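Local coordinates for protein putative citrate lyase (Ralstonia eutropha, PDB 3QQW) that is a TIM-barrel protein of the HpcH/HpaI aldolase and citrate lyase family and probably cleaves an acyl-CoA substrate such as citramalyl-CoA with the help of magnesium, at residues Trp97-Asp100 / Val101-Val105. Residues are numbered along the deposited sequence; the frame is centred on the assembly and turned at random.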
ATOM      1  N   TRP C  97     -24.219 -17.249  14.676  1.00 40.60           N
ATOM      2  CA  TRP C  97     -24.152 -16.912  13.245  1.00 39.99           C
ATOM      3  C   TRP C  97     -24.811 -17.962  12.331  1.00 42.52           C
ATOM      4  O   TRP C  97     -25.532 -17.567  11.422  1.00 40.04           O
ATOM      5  CB  TRP C  97     -22.714 -16.549  12.760  1.00 37.83           C
ATOM      6  CG  TRP C  97     -21.772 -17.688  12.474  1.00 39.92           C
ATOM      7  CD1 TRP C  97     -20.744 -18.111  13.264  1.00 43.74           C
ATOM      8  CD2 TRP C  97     -21.657 -18.427  11.241  1.00 40.13           C
ATOM      9  NE1 TRP C  97     -20.031 -19.095  12.627  1.00 43.47           N
ATOM     10  CE2 TRP C  97     -20.572 -19.319  11.389  1.00 44.84           C
ATOM     11  CE3 TRP C  97     -22.397 -18.450  10.037  1.00 41.12           C
ATOM     12  CZ2 TRP C  97     -20.204 -20.236  10.386  1.00 45.70           C
ATOM     13  CZ3 TRP C  97     -22.048 -19.380   9.056  1.00 43.91           C
ATOM     14  CH2 TRP C  97     -20.963 -20.255   9.233  1.00 46.04           C
ATOM     15  N   ARG C  98     -24.599 -19.266  12.580  1.00 41.29           N
ATOM     16  CA  ARG C  98     -25.193 -20.345  11.771  1.00 42.16           C
ATOM     17  C   ARG C  98     -26.707 -20.367  11.931  1.00 46.32           C
ATOM     18  O   ARG C  98     -27.427 -20.495  10.940  1.00 46.39           O
ATOM     19  CB  ARG C  98     -24.606 -21.711  12.167  1.00 43.96           C
ATOM     20  CG  ARG C  98     -23.210 -21.915  11.644  1.00 50.15           C
ATOM     21  CD  ARG C  98     -22.697 -23.270  12.052  1.00 52.82           C
ATOM     22  NE  ARG C  98     -21.646 -23.711  11.146  1.00 49.03           N
ATOM     23  CZ  ARG C  98     -20.346 -23.592  11.393  1.00 64.88           C
ATOM     24  NH1 ARG C  98     -19.928 -23.056  12.536  1.00 45.14           N
ATOM     25  NH2 ARG C  98     -19.454 -24.012  10.502  1.00 50.17           N
ATOM     26  N   GLN C  99     -27.181 -20.186  13.180  1.00 43.88           N
ATOM     27  CA  GLN C  99     -28.598 -20.104  13.531  1.00 43.95           C
ATOM     28  C   GLN C  99     -29.250 -18.915  12.809  1.00 45.52           C
ATOM     29  O   GLN C  99     -30.343 -19.076  12.276  1.00 46.49           O
ATOM     30  CB  GLN C  99     -28.765 -19.998  15.050  1.00 45.96           C
ATOM     31  CG  GLN C  99     -30.217 -19.996  15.517  1.00 44.06           C
ATOM     32  CD  GLN C  99     -30.300 -19.891  17.011  1.00 58.29           C
ATOM     33  OE1 GLN C  99     -30.312 -18.790  17.572  1.00 44.58           O
ATOM     34  NE2 GLN C  99     -30.333 -21.036  17.682  1.00 55.05           N
ATOM     35  N   ASP C 100     -28.568 -17.753  12.746  1.00 40.42           N
ATOM     36  CA  ASP C 100     -29.057 -16.576  12.006  1.00 39.08           C
ATOM     37  C   ASP C 100     -29.257 -16.931  10.551  1.00 43.68           C
ATOM     38  O   ASP C 100     -30.271 -16.590   9.980  1.00 43.34           O
ATOM     39  CB  ASP C 100     -28.077 -15.389  12.086  1.00 39.25           C
ATOM     40  CG  ASP C 100     -27.839 -14.739  13.438  1.00 47.67           C
ATOM     41  OD1 ASP C 100     -28.718 -14.860  14.328  1.00 49.36           O
ATOM     42  OD2 ASP C 100     -26.793 -14.067  13.592  1.00 48.50           O
ATOM     43  N   VAL C 101     -28.287 -17.642   9.958  1.00 42.46           N
ATOM     44  CA  VAL C 101     -28.313 -18.074   8.552  1.00 41.15           C
ATOM     45  C   VAL C 101     -29.478 -19.048   8.366  1.00 45.23           C
ATOM     46  O   VAL C 101     -30.317 -18.811   7.493  1.00 44.53           O
ATOM     47  CB  VAL C 101     -26.953 -18.658   8.092  1.00 42.64           C
ATOM     48  CG1 VAL C 101     -27.070 -19.311   6.719  1.00 42.43           C
ATOM     49  CG2 VAL C 101     -25.876 -17.573   8.076  1.00 39.98           C
ATOM     50  N   ASP C 102     -29.572 -20.093   9.221  1.00 42.13           N
ATOM     51  CA  ASP C 102     -30.674 -21.063   9.148  1.00 42.46           C
ATOM     52  C   ASP C 102     -32.038 -20.372   9.156  1.00 47.95           C
ATOM     53  O   ASP C 102     -32.826 -20.558   8.235  1.00 49.19           O
ATOM     54  CB  ASP C 102     -30.617 -22.049  10.320  1.00 45.30           C
ATOM     55  CG  ASP C 102     -29.376 -22.895  10.406  1.00 51.06           C
ATOM     56  OD1 ASP C 102     -28.630 -22.961   9.396  1.00 49.65           O
ATOM     57  OD2 ASP C 102     -29.133 -23.480  11.495  1.00 54.84           O
ATOM     58  N   ILE C 103     -32.289 -19.527  10.162  1.00 43.99           N
ATOM     59  CA  ILE C 103     -33.573 -18.843  10.339  1.00 43.38           C
ATOM     60  C   ILE C 103     -33.880 -17.870   9.194  1.00 44.28           C
ATOM     61  O   ILE C 103     -34.982 -17.912   8.652  1.00 42.73           O
ATOM     62  CB  ILE C 103     -33.647 -18.126  11.727  1.00 45.65           C
ATOM     63  CG1 ILE C 103     -33.590 -19.155  12.894  1.00 47.09           C
ATOM     64  CG2 ILE C 103     -34.900 -17.266  11.823  1.00 42.94           C
ATOM     65  CD1 ILE C 103     -33.297 -18.510  14.254  1.00 53.06           C
ATOM     66  N   ILE C 104     -32.919 -16.995   8.848  1.00 40.35           N
ATOM     67  CA  ILE C 104     -33.145 -15.976   7.829  1.00 38.77           C
ATOM     68  C   ILE C 104     -33.232 -16.586   6.412  1.00 42.75           C
ATOM     69  O   ILE C 104     -34.168 -16.270   5.697  1.00 43.26           O
ATOM     70  CB  ILE C 104     -32.127 -14.812   7.932  1.00 39.27           C
ATOM     71  CG1 ILE C 104     -32.294 -14.109   9.301  1.00 39.59           C
ATOM     72  CG2 ILE C 104     -32.318 -13.796   6.777  1.00 36.44           C
ATOM     73  CD1 ILE C 104     -31.114 -13.253   9.749  1.00 41.91           C
ATOM     74  N   VAL C 105     -32.327 -17.471   6.028  1.00 40.51           N
ATOM     75  CA  VAL C 105     -32.377 -18.028   4.681  1.00 40.14           C
ATOM     76  C   VAL C 105     -33.642 -18.874   4.499  1.00 45.21           C
ATOM     77  O   VAL C 105     -34.368 -18.643   3.525  1.00 46.69           O
ATOM     78  CB  VAL C 105     -31.083 -18.785   4.275  1.00 42.24           C
ATOM     79  CG1 VAL C 105     -31.264 -19.474   2.919  1.00 42.58           C
ATOM     80  CG2 VAL C 105     -29.879 -17.830   4.224  1.00 39.30           C
TER
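With CG of Trp97 set between its backbone N and carbonyl carbon (chi1 80°) and CG2 of Val101 lying beside its own backbone N, the two side chains lie side by side on helix 97-107, pointing the same way. Val101 CG2 meets the rim of the ring near its plane, 4.1 Å from Trp97 CE3; a beta-branched residue suits this place, short and apolar against the buried indole. Arg98 lies across one face of the same ring: its guanidinium is centred over Trp97 CZ2, while its NH2 forms a salt bridge with Glu128. On a different side of the helix, Gln99 CG, anti to its backbone N (chi1 -176°), packs against Ile103 CD1 at 3.6 Å, the aliphatic part of a polar side chain matching isoleucine beside helix 64-76. Beneath these pairs run the i to i+4 bonds of an alpha helix, with Asp102 N to Arg98 O at 2.8 Å and Ile104 N to Asp100 O at 2.9 Å. The carboxylates find partners outside the helix: Asp100 OD2 is hydrogen-bonded to His90 ND1, and Asp102 OD1 to Tyr132 OH on helix 123-139. In this beta-alpha-beta unit, backbone bonds thus hold the helical turns and apolar contacts pack its sides, while charged groups tie it to neighbouring elements.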